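Local coordinates for protein TudS (Uncultured bacterium, PDB 6Z93) that probably removes sulfur from 2-thiouracil as a desulfurase and carries a bound iron-sulfur cluster, at residues P56-G61 and G112-V117. Sequence-based numbering, arbitrary orientation.
Sequences PAERQG and GRFEGV. With EDO (1,2-ethanediol), chain E.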
loop_
_atom_site.group_PDB
_atom_site.type_symbol
_atom_site.label_atom_id
_atom_site.label_comp_id
_atom_site.label_asym_id
_atom_site.label_seq_id
_atom_site.Cartn_x
_atom_site.Cartn_y
_atom_site.Cartn_z
ATOM N N PRO A 56 10.050 -1.341 -12.736
ATOM C CA PRO A 56 8.583 -1.254 -12.627
ATOM C C PRO A 56 7.934 -2.620 -12.827
ATOM O O PRO A 56 8.461 -3.462 -13.559
ATOM C CB PRO A 56 8.190 -0.343 -13.802
ATOM C CG PRO A 56 9.426 0.403 -14.170
ATOM C CD PRO A 56 10.572 -0.525 -13.856
ATOM N N ALA A 57 6.835 -2.861 -12.140
ATOM C CA ALA A 57 6.121 -4.138 -12.265
ATOM C C ALA A 57 4.637 -3.891 -12.354
ATOM O O ALA A 57 4.133 -2.877 -11.863
ATOM C CB ALA A 57 6.429 -5.053 -11.093
ATOM N N GLU A 58 3.933 -4.812 -13.025
ATOM C CA GLU A 58 2.490 -4.718 -13.167
ATOM C C GLU A 58 1.874 -6.073 -12.899
ATOM O O GLU A 58 2.500 -7.115 -13.146
ATOM C CB GLU A 58 2.069 -4.217 -14.569
ATOM C CG GLU A 58 2.567 -2.801 -14.831
ATOM C CD GLU A 58 2.168 -2.049 -16.090
ATOM O OE1 GLU A 58 2.777 -0.980 -16.311
ATOM O OE2 GLU A 58 1.246 -2.473 -16.822
ATOM N N ARG A 59 0.643 -6.063 -12.385
ATOM C CA ARG A 59 -0.079 -7.315 -12.203
ATOM C C ARG A 59 -0.491 -7.852 -13.584
ATOM O O ARG A 59 -0.822 -7.082 -14.489
ATOM C CB ARG A 59 -1.356 -7.080 -11.371
ATOM C CG ARG A 59 -1.070 -6.671 -9.933
ATOM C CD ARG A 59 -2.321 -6.790 -9.091
ATOM N NE ARG A 59 -2.754 -8.189 -9.004
ATOM C CZ ARG A 59 -3.662 -8.638 -8.147
ATOM N NH1 ARG A 59 -4.269 -7.794 -7.307
ATOM N NH2 ARG A 59 -4.004 -9.925 -8.148
ATOM N N GLN A 60 -0.533 -9.176 -13.710
ATOM C CA GLN A 60 -1.065 -9.865 -14.877
ATOM C C GLN A 60 -1.868 -10.972 -14.198
ATOM O O GLN A 60 -1.346 -12.046 -13.936
ATOM C CB GLN A 60 0.067 -10.423 -15.741
ATOM C CG GLN A 60 0.761 -9.299 -16.528
ATOM C CD GLN A 60 1.767 -9.799 -17.530
ATOM O OE1 GLN A 60 2.166 -10.965 -17.530
ATOM N NE2 GLN A 60 2.224 -8.904 -18.389
ATOM N N GLY A 61 -3.074 -10.612 -13.774
ATOM C CA GLY A 61 -3.942 -11.478 -12.983
ATOM C C GLY A 61 -3.357 -11.678 -11.603
ATOM O O GLY A 61 -3.085 -10.697 -10.906
ATOM N N GLY A 112 -1.190 -4.205 -16.889
ATOM C CA GLY A 112 -0.337 -5.353 -17.170
ATOM C C GLY A 112 0.288 -5.377 -18.553
ATOM O O GLY A 112 1.039 -6.303 -18.876
ATOM N N ARG A 113 0.004 -4.360 -19.384
ATOM C CA ARG A 113 0.559 -4.309 -20.738
ATOM C C ARG A 113 1.749 -3.359 -20.896
ATOM O O ARG A 113 2.258 -3.208 -22.013
ATOM C CB ARG A 113 -0.535 -3.990 -21.758
ATOM C CG ARG A 113 -1.544 -5.119 -21.837
ATOM C CD ARG A 113 -2.680 -4.883 -22.812
ATOM N NE ARG A 113 -3.584 -6.038 -22.816
ATOM C CZ ARG A 113 -3.375 -7.161 -23.503
ATOM N NH1 ARG A 113 -2.303 -7.285 -24.276
ATOM N NH2 ARG A 113 -4.242 -8.163 -23.429
ATOM N N PHE A 114 2.187 -2.698 -19.804
ATOM C CA PHE A 114 3.330 -1.787 -19.814
ATOM C C PHE A 114 3.181 -0.706 -20.895
ATOM O O PHE A 114 4.096 -0.484 -21.688
ATOM C CB PHE A 114 4.648 -2.577 -19.968
ATOM C CG PHE A 114 4.887 -3.495 -18.793
ATOM C CD1 PHE A 114 5.501 -3.030 -17.650
ATOM C CD2 PHE A 114 4.438 -4.805 -18.810
ATOM C CE1 PHE A 114 5.676 -3.859 -16.552
ATOM C CE2 PHE A 114 4.638 -5.639 -17.713
ATOM C CZ PHE A 114 5.244 -5.155 -16.590
ATOM N N GLU A 115 2.011 -0.065 -20.928
ATOM C CA GLU A 115 1.697 0.977 -21.903
ATOM C C GLU A 115 1.112 2.242 -21.249
ATOM O O GLU A 115 0.469 3.031 -21.946
ATOM C CB GLU A 115 0.705 0.424 -22.937
ATOM C CG GLU A 115 -0.569 -0.108 -22.306
ATOM C CD GLU A 115 -1.530 -0.802 -23.250
ATOM O OE1 GLU A 115 -2.685 -1.060 -22.839
ATOM O OE2 GLU A 115 -1.125 -1.100 -24.397
ATOM N N GLY A 116 1.316 2.420 -19.940
ATOM C CA GLY A 116 0.819 3.578 -19.202
ATOM C C GLY A 116 -0.692 3.669 -19.094
ATOM O O GLY A 116 -1.237 4.750 -18.866
ATOM N N VAL A 117 -1.392 2.540 -19.243
ATOM C CA VAL A 117 -2.852 2.511 -19.167
ATOM C C VAL A 117 -3.369 1.907 -17.851
ATOM O O VAL A 117 -3.056 0.762 -17.526
ATOM C CB VAL A 117 -3.439 1.780 -20.400
ATOM C CG1 VAL A 117 -4.942 1.552 -20.252
ATOM C CG2 VAL A 117 -3.129 2.555 -21.682
HETATM C C1 EDO E . 5.162 -8.285 -20.234
HETATM O O1 EDO E . 4.043 -9.123 -20.426
HETATM C C2 EDO E . 6.175 -8.927 -19.370
HETATM O O2 EDO E . 6.558 -10.197 -19.857
HETATM O O HOH W 1 -0.050 -0.305 -18.741
HETATM O O HOH W 2 2.872 1.266 -17.652
#
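Glu58 and Gln60 of a beta-hairpin strand meet Gly112 and Phe114 in the loop of a second hairpin, a polar contact near the surface that joins two two-stranded antiparallel sheets. Strand 57-60 pairs with strand 63-66, and segment 112-117 connects strands 108-110 and 118-120. The buried carboxylate of Glu58 reaches into the loop and binds its backbone N-H groups, directly and through water. Its OE2 accepts from Phe114 N at 3.1 Å, a donor that lies 50° out of the carboxylate plane. The bond from Gly112 N to the same oxygen is weak. Two waters carry the grip further round the turn. One can donate to Glu58 OE2 and accepts from the backbone N of Glu115 and of Val117. The other donates to Glu58 OE1 at 2.6 Å and accepts from Gly116 N.

Glu58 also lies over one face of the Phe114 ring. The two side chains run past each other in opposite directions, with carboxylate and ring planes 20° apart. Glu58 CG makes a CH-pi contact, 4.1 Å from the ring centroid. Its chain is extended beyond CG, which carries the carboxylate across the rim of the ring to the loop amides. Val65 of the paired strand also touches Phe114.

Gly112 has positive phi and passes close to the strand, its CA 3.2 Å from Arg59 O. An ethanediol, probably from crystallisation, accepts from Gln60 NE2 through O1. The same NE2 donates to Gly112 O at 2.9 Å, in the carbonyl plane and nearly straight at 162°.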